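Local coordinates for protein probable transcriptional regulator (Pseudomonas aeruginosa PAO1, PDB 2GEN) that probably binds DNA at cis-regulatory sites through a predicted helix-turn-helix motif, as a transcriptional regulator of the TetR family, at residues R53-L58 with L106-R111; R166-G171 with V175-C180. All blocks are in the same frame, centred on the assembly; numbering follows the deposited sequence.

Interaction 1: residues R53-L58 with L106-R111; sequences RIHGEL and LHSRGR
The imidazole of His55 lies between the side chains of Arg111 and Ser108, one held over its face and the other joined to it through water. Arg111 leaves its helix with CG anti to the backbone N (chi1 -175°) and runs extended to NE, crossing the histidine side chain at about a right angle. Its CD comes within 3.7 Å of His55 CE1, and NE sits over the ring face, displaced toward the rim. The guanidinium is thus stacked on the imidazole with centres 4.7 Å apart and planes inclined by 29°. Beyond the ring, Arg111 forms salt bridges with Glu52 and Asp26, which hold the guanidinium in place over the ring and may temper the effect of its charge on the histidine. Ser108 stands too far off for a direct bond, its OG 3.7 Å from His55 NE2. A water in the plane of the imidazole closes the gap, 2.7 Å from His55 NE2 and donating to Ser108 OG at 2.6 Å; the same hydroxyl is hydrogen-bonded to Phe104 O. Phe104 also meets the histidine edge-to-face, while Val25 and Val112 pack around it. This buried stack and water bridge joins helix 51-76, the long helix following the predicted helix-turn-helix of a TetR-family regulator, to helix 99-114 of the all-helical body.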
ATOM      1  N   ARG A  53      15.793 -12.654  13.715  1.00 36.10           N
ATOM      2  CA  ARG A  53      16.328 -11.380  14.188  1.00 35.55           C
ATOM      3  C   ARG A  53      16.958 -10.597  13.023  1.00 34.89           C
ATOM      4  O   ARG A  53      16.743  -9.395  12.894  1.00 34.19           O
ATOM      5  CB  ARG A  53      17.328 -11.549  15.308  1.00 36.48           C
ATOM      6  CG  ARG A  53      17.389 -10.286  16.152  1.00 39.11           C
ATOM      7  CD  ARG A  53      18.766  -9.773  16.135  1.00 42.84           C
ATOM      8  NE  ARG A  53      18.884  -8.445  16.732  1.00 44.49           N
ATOM      9  CZ  ARG A  53      18.977  -8.218  18.038  1.00 45.52           C
ATOM     10  NH1 ARG A  53      18.900  -9.227  18.901  1.00 46.26           N
ATOM     11  NH2 ARG A  53      19.109  -6.977  18.482  1.00 46.27           N
ATOM     12  N   ILE A  54      17.712 -11.305  12.186  1.00 32.83           N
ATOM     13  CA  ILE A  54      18.306 -10.724  10.983  1.00 31.13           C
ATOM     14  C   ILE A  54      17.225 -10.134  10.070  1.00 30.24           C
ATOM     15  O   ILE A  54      17.396  -9.020   9.522  1.00 29.19           O
ATOM     16  CB  ILE A  54      19.175 -11.747  10.225  1.00 31.48           C
ATOM     17  CG1 ILE A  54      20.443 -12.056  11.035  1.00 32.67           C
ATOM     18  CG2 ILE A  54      19.565 -11.220   8.858  1.00 31.53           C
ATOM     19  CD1 ILE A  54      21.339 -13.179  10.447  1.00 31.37           C
ATOM     20  N   HIS A  55      16.132 -10.874   9.909  1.00 28.01           N
ATOM     21  CA  HIS A  55      14.950 -10.423   9.160  1.00 28.81           C
ATOM     22  C   HIS A  55      14.404  -9.072   9.676  1.00 28.72           C
ATOM     23  O   HIS A  55      14.189  -8.132   8.885  1.00 28.28           O
ATOM     24  CB  HIS A  55      13.883 -11.519   9.223  1.00 28.68           C
ATOM     25  CG  HIS A  55      12.610 -11.192   8.518  1.00 28.25           C
ATOM     26  ND1 HIS A  55      11.591 -10.481   9.112  1.00 28.58           N
ATOM     27  CD2 HIS A  55      12.170 -11.519   7.283  1.00 29.78           C
ATOM     28  CE1 HIS A  55      10.583 -10.371   8.270  1.00 30.71           C
ATOM     29  NE2 HIS A  55      10.911 -10.989   7.149  1.00 30.44           N
ATOM     30  N   GLY A  56      14.201  -8.961  10.986  1.00 28.45           N
ATOM     31  CA  GLY A  56      13.730  -7.701  11.587  1.00 27.77           C
ATOM     32  C   GLY A  56      14.760  -6.572  11.497  1.00 28.39           C
ATOM     33  O   GLY A  56      14.399  -5.407  11.276  1.00 27.98           O
ATOM     34  N   GLU A  57      16.042  -6.892  11.656  1.00 28.00           N
ATOM     35  CA  GLU A  57      17.090  -5.871  11.543  1.00 28.27           C
ATOM     36  C   GLU A  57      17.159  -5.348  10.101  1.00 28.01           C
ATOM     37  O   GLU A  57      17.373  -4.127   9.888  1.00 26.71           O
ATOM     38  CB  GLU A  57      18.458  -6.384  12.006  1.00 29.55           C
ATOM     39  CG  GLU A  57      18.524  -6.773  13.519  1.00 29.77           C
ATOM     40  CD  GLU A  57      18.612  -5.585  14.469  1.00 34.97           C
ATOM     41  OE1 GLU A  57      18.543  -4.401  14.024  1.00 34.17           O
ATOM     42  OE2 GLU A  57      18.740  -5.819  15.693  1.00 34.72           O
ATOM     43  N   LEU A  58      16.973  -6.244   9.131  1.00 26.14           N
ATOM     44  CA  LEU A  58      16.920  -5.839   7.716  1.00 25.60           C
ATOM     45  C   LEU A  58      15.770  -4.838   7.480  1.00 25.80           C
ATOM     46  O   LEU A  58      15.924  -3.806   6.768  1.00 25.08           O
ATOM     47  CB  LEU A  58      16.792  -7.071   6.800  1.00 25.25           C
ATOM     48  CG  LEU A  58      16.672  -6.817   5.278  1.00 25.80           C
ATOM     49  CD1 LEU A  58      17.908  -6.055   4.752  1.00 24.65           C
ATOM     50  CD2 LEU A  58      16.427  -8.115   4.480  1.00 24.61           C
ATOM     51  N   LEU A 106       7.894  -3.720   1.928  1.00 31.41           N
ATOM     52  CA  LEU A 106       6.469  -3.646   1.626  1.00 33.38           C
ATOM     53  C   LEU A 106       5.735  -4.920   2.015  1.00 35.16           C
ATOM     54  O   LEU A 106       4.509  -4.899   2.176  1.00 36.23           O
ATOM     55  CB  LEU A 106       6.237  -3.316   0.138  1.00 33.74           C
ATOM     56  CG  LEU A 106       6.590  -1.904  -0.309  1.00 34.68           C
ATOM     57  CD1 LEU A 106       6.267  -1.767  -1.788  1.00 37.66           C
ATOM     58  CD2 LEU A 106       5.839  -0.866   0.528  1.00 35.93           C
ATOM     59  N   HIS A 107       6.460  -6.026   2.180  1.00 36.13           N
ATOM     60  CA  HIS A 107       5.800  -7.296   2.494  1.00 38.00           C
ATOM     61  C   HIS A 107       6.064  -7.831   3.900  1.00 37.65           C
ATOM     62  O   HIS A 107       5.507  -8.867   4.288  1.00 38.74           O
ATOM     63  CB  HIS A 107       6.119  -8.326   1.418  1.00 38.61           C
ATOM     64  CG  HIS A 107       5.622  -7.928   0.060  1.00 42.30           C
ATOM     65  ND1 HIS A 107       6.379  -8.067  -1.085  1.00 44.66           N
ATOM     66  CD2 HIS A 107       4.438  -7.390  -0.332  1.00 43.76           C
ATOM     67  CE1 HIS A 107       5.679  -7.644  -2.125  1.00 46.02           C
ATOM     68  NE2 HIS A 107       4.498  -7.230  -1.696  1.00 46.47           N
ATOM     69  N   SER A 108       6.865  -7.108   4.684  1.00 36.67           N
ATOM     70  CA  SER A 108       7.390  -7.664   5.937  1.00 35.98           C
ATOM     71  C   SER A 108       6.981  -6.979   7.250  1.00 35.70           C
ATOM     72  O   SER A 108       7.376  -7.435   8.326  1.00 35.68           O
ATOM     73  CB  SER A 108       8.919  -7.743   5.870  1.00 35.93           C
ATOM     74  OG  SER A 108       9.328  -8.550   4.781  1.00 35.14           O
ATOM     75  N   ARG A 109       6.231  -5.885   7.185  1.00 35.48           N
ATOM     76  CA  ARG A 109       5.977  -5.126   8.416  1.00 35.77           C
ATOM     77  C   ARG A 109       5.249  -5.961   9.478  1.00 35.54           C
ATOM     78  O   ARG A 109       5.670  -5.988  10.631  1.00 35.81           O
ATOM     79  CB  ARG A 109       5.199  -3.844   8.147  1.00 35.13           C
ATOM     80  CG  ARG A 109       5.336  -2.852   9.275  1.00 36.02           C
ATOM     81  CD  ARG A 109       4.342  -1.708   9.182  1.00 34.73           C
ATOM     82  NE  ARG A 109       4.485  -0.806  10.324  1.00 34.83           N
ATOM     83  CZ  ARG A 109       3.947  -1.023  11.522  1.00 38.99           C
ATOM     84  NH1 ARG A 109       3.223  -2.119  11.745  1.00 40.16           N
ATOM     85  NH2 ARG A 109       4.132  -0.156  12.510  1.00 38.35           N
ATOM     86  N   GLY A 110       4.175  -6.635   9.071  1.00 36.53           N
ATOM     87  CA  GLY A 110       3.349  -7.447   9.983  1.00 37.19           C
ATOM     88  C   GLY A 110       4.181  -8.430  10.778  1.00 37.63           C
ATOM     89  O   GLY A 110       4.078  -8.521  12.025  1.00 38.57           O
ATOM     90  N   ARG A 111       5.034  -9.144  10.050  1.00 37.25           N
ATOM     91  CA  ARG A 111       5.930 -10.118  10.635  1.00 36.68           C
ATOM     92  C   ARG A 111       6.862  -9.493  11.680  1.00 36.38           C
ATOM     93  O   ARG A 111       7.020 -10.023  12.768  1.00 35.78           O
ATOM     94  CB  ARG A 111       6.693 -10.839   9.528  1.00 36.78           C
ATOM     95  CG  ARG A 111       7.582 -11.961  10.029  1.00 37.60           C
ATOM     96  CD  ARG A 111       7.978 -12.892   8.920  1.00 38.51           C
ATOM     97  NE  ARG A 111       9.025 -13.822   9.349  1.00 40.95           N
ATOM     98  CZ  ARG A 111       9.311 -14.955   8.716  1.00 41.60           C
ATOM     99  NH1 ARG A 111       8.619 -15.299   7.642  1.00 42.52           N
ATOM    100  NH2 ARG A 111      10.283 -15.747   9.161  1.00 42.63           N
TER
HETATM  101  O   HOH W   1       8.974 -11.122   5.204  1.00 38.52           O

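Interaction 2: residues R166-G171 with V175-C180; sequences RQWLAG and VALADC
Trp168 carries the contact for residues 166-171, presenting one face of its indole to the backbone and side chain of Leu177. Arg166 and Gln167 precede it in the last turns of helix 150-169, the glutamine with OE1 hydrogen-bonded to Arg172 in the turn that leads to residues 175-180. At Trp168, CG is anti to the backbone N (chi1 178°), which carries the indole off the helix toward the returning chain. Leu177 CB lies over the five-membered ring, 3.7 Å from its centroid and 17° off the normal, a CH-pi contact with the face. The leucine crosses the tryptophan at about a right angle, and its CD2 lies above the rim of the indole at the CE3 corner, just outside the six-membered ring, 3.7 Å from Trp168 CE3. The backbone adds to this cover: Leu177 N is over the same face, 3.5 Å from Trp168 NE1, whereas Val175 O approaches obliquely to 3.4 Å from Trp168 CD1. No hydrogen bond spans the two segments. Val95 touches both Trp168 and Leu177, so helix 80-97 backs the pair; Ile92 and Val96 extend the apolar surroundings of the leucine.

Leu169 turns to helix 99-114. Past the end of helix 150-169, Gly171 takes a positive phi (67°), and bonds back into the last turn make a Schellman motif. Following the loop, a short 3-10 turn brings Cys180 to the N-cap of helix 181-192. This is a short Schellman-capped turn and loop between two consecutive helices of the all-helical TetR-family body, with an aromatic from the end of one helix packed on the chain leading into the next.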
ATOM      1  N   ARG A 166       4.619   0.255  -5.291  1.00 24.42           N
ATOM      2  CA  ARG A 166       4.009  -1.074  -5.109  1.00 26.32           C
ATOM      3  C   ARG A 166       3.677  -1.741  -6.478  1.00 26.72           C
ATOM      4  O   ARG A 166       4.106  -2.879  -6.753  1.00 27.55           O
ATOM      5  CB  ARG A 166       2.765  -0.931  -4.207  1.00 25.88           C
ATOM      6  CG  ARG A 166       2.293  -2.195  -3.546  1.00 30.32           C
ATOM      7  CD  ARG A 166       1.145  -1.939  -2.503  1.00 29.78           C
ATOM      8  NE  ARG A 166       1.554  -1.530  -1.155  1.00 36.64           N
ATOM      9  CZ  ARG A 166       1.953  -2.361  -0.181  1.00 37.72           C
ATOM     10  NH1 ARG A 166       2.053  -3.669  -0.398  1.00 35.72           N
ATOM     11  NH2 ARG A 166       2.289  -1.875   1.010  1.00 39.54           N
ATOM     12  N   GLN A 167       2.994  -1.005  -7.360  1.00 26.46           N
ATOM     13  CA  GLN A 167       2.601  -1.530  -8.680  1.00 26.75           C
ATOM     14  C   GLN A 167       3.806  -1.810  -9.547  1.00 27.64           C
ATOM     15  O   GLN A 167       3.876  -2.838 -10.233  1.00 28.17           O
ATOM     16  CB  GLN A 167       1.696  -0.527  -9.384  1.00 27.13           C
ATOM     17  CG  GLN A 167       0.393  -0.229  -8.596  1.00 28.63           C
ATOM     18  CD  GLN A 167      -0.407  -1.498  -8.344  1.00 35.95           C
ATOM     19  OE1 GLN A 167      -0.489  -1.976  -7.209  1.00 39.14           O
ATOM     20  NE2 GLN A 167      -0.973  -2.066  -9.408  1.00 38.16           N
ATOM     21  N   TRP A 168       4.758  -0.880  -9.529  1.00 26.96           N
ATOM     22  CA  TRP A 168       5.976  -1.011 -10.327  1.00 28.68           C
ATOM     23  C   TRP A 168       6.805  -2.228  -9.930  1.00 29.40           C
ATOM     24  O   TRP A 168       7.256  -3.000 -10.790  1.00 29.58           O
ATOM     25  CB  TRP A 168       6.806   0.269 -10.214  1.00 28.56           C
ATOM     26  CG  TRP A 168       8.108   0.200 -10.960  1.00 29.32           C
ATOM     27  CD1 TRP A 168       8.286   0.246 -12.324  1.00 30.22           C
ATOM     28  CD2 TRP A 168       9.418   0.120 -10.382  1.00 28.86           C
ATOM     29  NE1 TRP A 168       9.633   0.187 -12.618  1.00 32.13           N
ATOM     30  CE2 TRP A 168      10.347   0.107 -11.444  1.00 29.46           C
ATOM     31  CE3 TRP A 168       9.896   0.052  -9.064  1.00 27.62           C
ATOM     32  CZ2 TRP A 168      11.733   0.015 -11.224  1.00 31.00           C
ATOM     33  CZ3 TRP A 168      11.292  -0.022  -8.845  1.00 27.90           C
ATOM     34  CH2 TRP A 168      12.183  -0.041  -9.914  1.00 29.32           C
ATOM     35  N   LEU A 169       7.023  -2.396  -8.635  1.00 29.75           N
ATOM     36  CA  LEU A 169       7.800  -3.510  -8.114  1.00 30.20           C
ATOM     37  C   LEU A 169       7.166  -4.855  -8.427  1.00 32.03           C
ATOM     38  O   LEU A 169       7.870  -5.848  -8.631  1.00 32.80           O
ATOM     39  CB  LEU A 169       7.971  -3.371  -6.605  1.00 29.26           C
ATOM     40  CG  LEU A 169       8.921  -2.242  -6.160  1.00 26.86           C
ATOM     41  CD1 LEU A 169       8.654  -1.902  -4.680  1.00 25.99           C
ATOM     42  CD2 LEU A 169      10.422  -2.554  -6.423  1.00 26.91           C
ATOM     43  N   ALA A 170       5.834  -4.876  -8.454  1.00 32.64           N
ATOM     44  CA  ALA A 170       5.080  -6.099  -8.747  1.00 34.45           C
ATOM     45  C   ALA A 170       4.959  -6.358 -10.257  1.00 35.38           C
ATOM     46  O   ALA A 170       4.311  -7.324 -10.672  1.00 36.66           O
ATOM     47  CB  ALA A 170       3.694  -6.004  -8.096  1.00 34.56           C
ATOM     48  N   GLY A 171       5.588  -5.510 -11.063  1.00 35.93           N
ATOM     49  CA  GLY A 171       5.545  -5.611 -12.532  1.00 37.37           C
ATOM     50  C   GLY A 171       4.166  -5.331 -13.113  1.00 38.39           C
ATOM     51  O   GLY A 171       3.746  -5.977 -14.081  1.00 37.97           O
ATOM     52  N   VAL A 175       5.091   2.120 -16.868  1.00 40.43           N
ATOM     53  CA  VAL A 175       6.050   3.234 -16.736  1.00 39.74           C
ATOM     54  C   VAL A 175       7.285   2.861 -15.917  1.00 37.49           C
ATOM     55  O   VAL A 175       7.226   1.948 -15.107  1.00 38.26           O
ATOM     56  CB  VAL A 175       5.428   4.533 -16.104  1.00 40.05           C
ATOM     57  CG1 VAL A 175       5.085   5.540 -17.175  1.00 41.77           C
ATOM     58  CG2 VAL A 175       4.259   4.235 -15.221  1.00 41.58           C
ATOM     59  N   ALA A 176       8.407   3.540 -16.164  1.00 35.46           N
ATOM     60  CA  ALA A 176       9.593   3.379 -15.325  1.00 34.05           C
ATOM     61  C   ALA A 176       9.361   4.267 -14.094  1.00 32.87           C
ATOM     62  O   ALA A 176       9.030   5.452 -14.248  1.00 33.00           O
ATOM     63  CB  ALA A 176      10.838   3.813 -16.072  1.00 33.41           C
ATOM     64  N   LEU A 177       9.465   3.693 -12.896  1.00 32.20           N
ATOM     65  CA  LEU A 177       9.328   4.499 -11.652  1.00 31.27           C
ATOM     66  C   LEU A 177      10.171   5.780 -11.643  1.00 30.55           C
ATOM     67  O   LEU A 177       9.620   6.835 -11.301  1.00 29.61           O
ATOM     68  CB  LEU A 177       9.583   3.669 -10.378  1.00 32.09           C
ATOM     69  CG  LEU A 177       9.246   4.367  -9.044  1.00 31.56           C
ATOM     70  CD1 LEU A 177       7.769   4.767  -8.949  1.00 33.33           C
ATOM     71  CD2 LEU A 177       9.639   3.506  -7.844  1.00 29.58           C
ATOM     72  N   ALA A 178      11.458   5.717 -12.041  1.00 29.95           N
ATOM     73  CA  ALA A 178      12.305   6.911 -12.125  1.00 29.50           C
ATOM     74  C   ALA A 178      11.735   7.958 -13.068  1.00 28.80           C
ATOM     75  O   ALA A 178      11.915   9.140 -12.832  1.00 29.78           O
ATOM     76  CB  ALA A 178      13.764   6.561 -12.539  1.00 30.20           C
ATOM     77  N   ASP A 179      11.015   7.536 -14.122  1.00 28.09           N
ATOM     78  CA  ASP A 179      10.448   8.494 -15.076  1.00 28.38           C
ATOM     79  C   ASP A 179       9.238   9.233 -14.499  1.00 27.35           C
ATOM     80  O   ASP A 179       8.732  10.136 -15.128  1.00 28.42           O
ATOM     81  CB  ASP A 179      10.008   7.813 -16.399  1.00 28.35           C
ATOM     82  CG  ASP A 179      11.169   7.523 -17.361  1.00 32.54           C
ATOM     83  OD1 ASP A 179      12.268   8.100 -17.191  1.00 34.07           O
ATOM     84  OD2 ASP A 179      10.944   6.704 -18.311  1.00 34.14           O
ATOM     85  N   CYS A 180       8.747   8.835 -13.324  1.00 26.20           N
ATOM     86  CA  CYS A 180       7.615   9.552 -12.722  1.00 24.68           C
ATOM     87  C   CYS A 180       8.067  10.357 -11.495  1.00 23.48           C
ATOM     88  O   CYS A 180       7.240  10.945 -10.817  1.00 22.71           O
ATOM     89  CB  CYS A 180       6.550   8.577 -12.267  1.00 25.36           C
ATOM     90  SG  CYS A 180       5.889   7.597 -13.656  1.00 30.11           S
TER

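Interaction 1 is buried and joins two helices distant in sequence, whereas interaction 2 is partly buried and local, closing the loop between helices 150-169 and 181-192. Their centres lie about 22 Å apart. Both put a flat ring under a neighbouring side chain, but the first combines a cationic guanidinium with an ordered water, while the second relies on aliphatic carbon and peptide backbone against an indole. Helix 99-114 links them: Leu106 belongs to the second segment of interaction 1 and packs on Arg166 and Leu169 from interaction 2. One contact thus ties the body to the helix after the predicted DNA-binding motif; the other has Val175 and Cys180 packed on the second subunit.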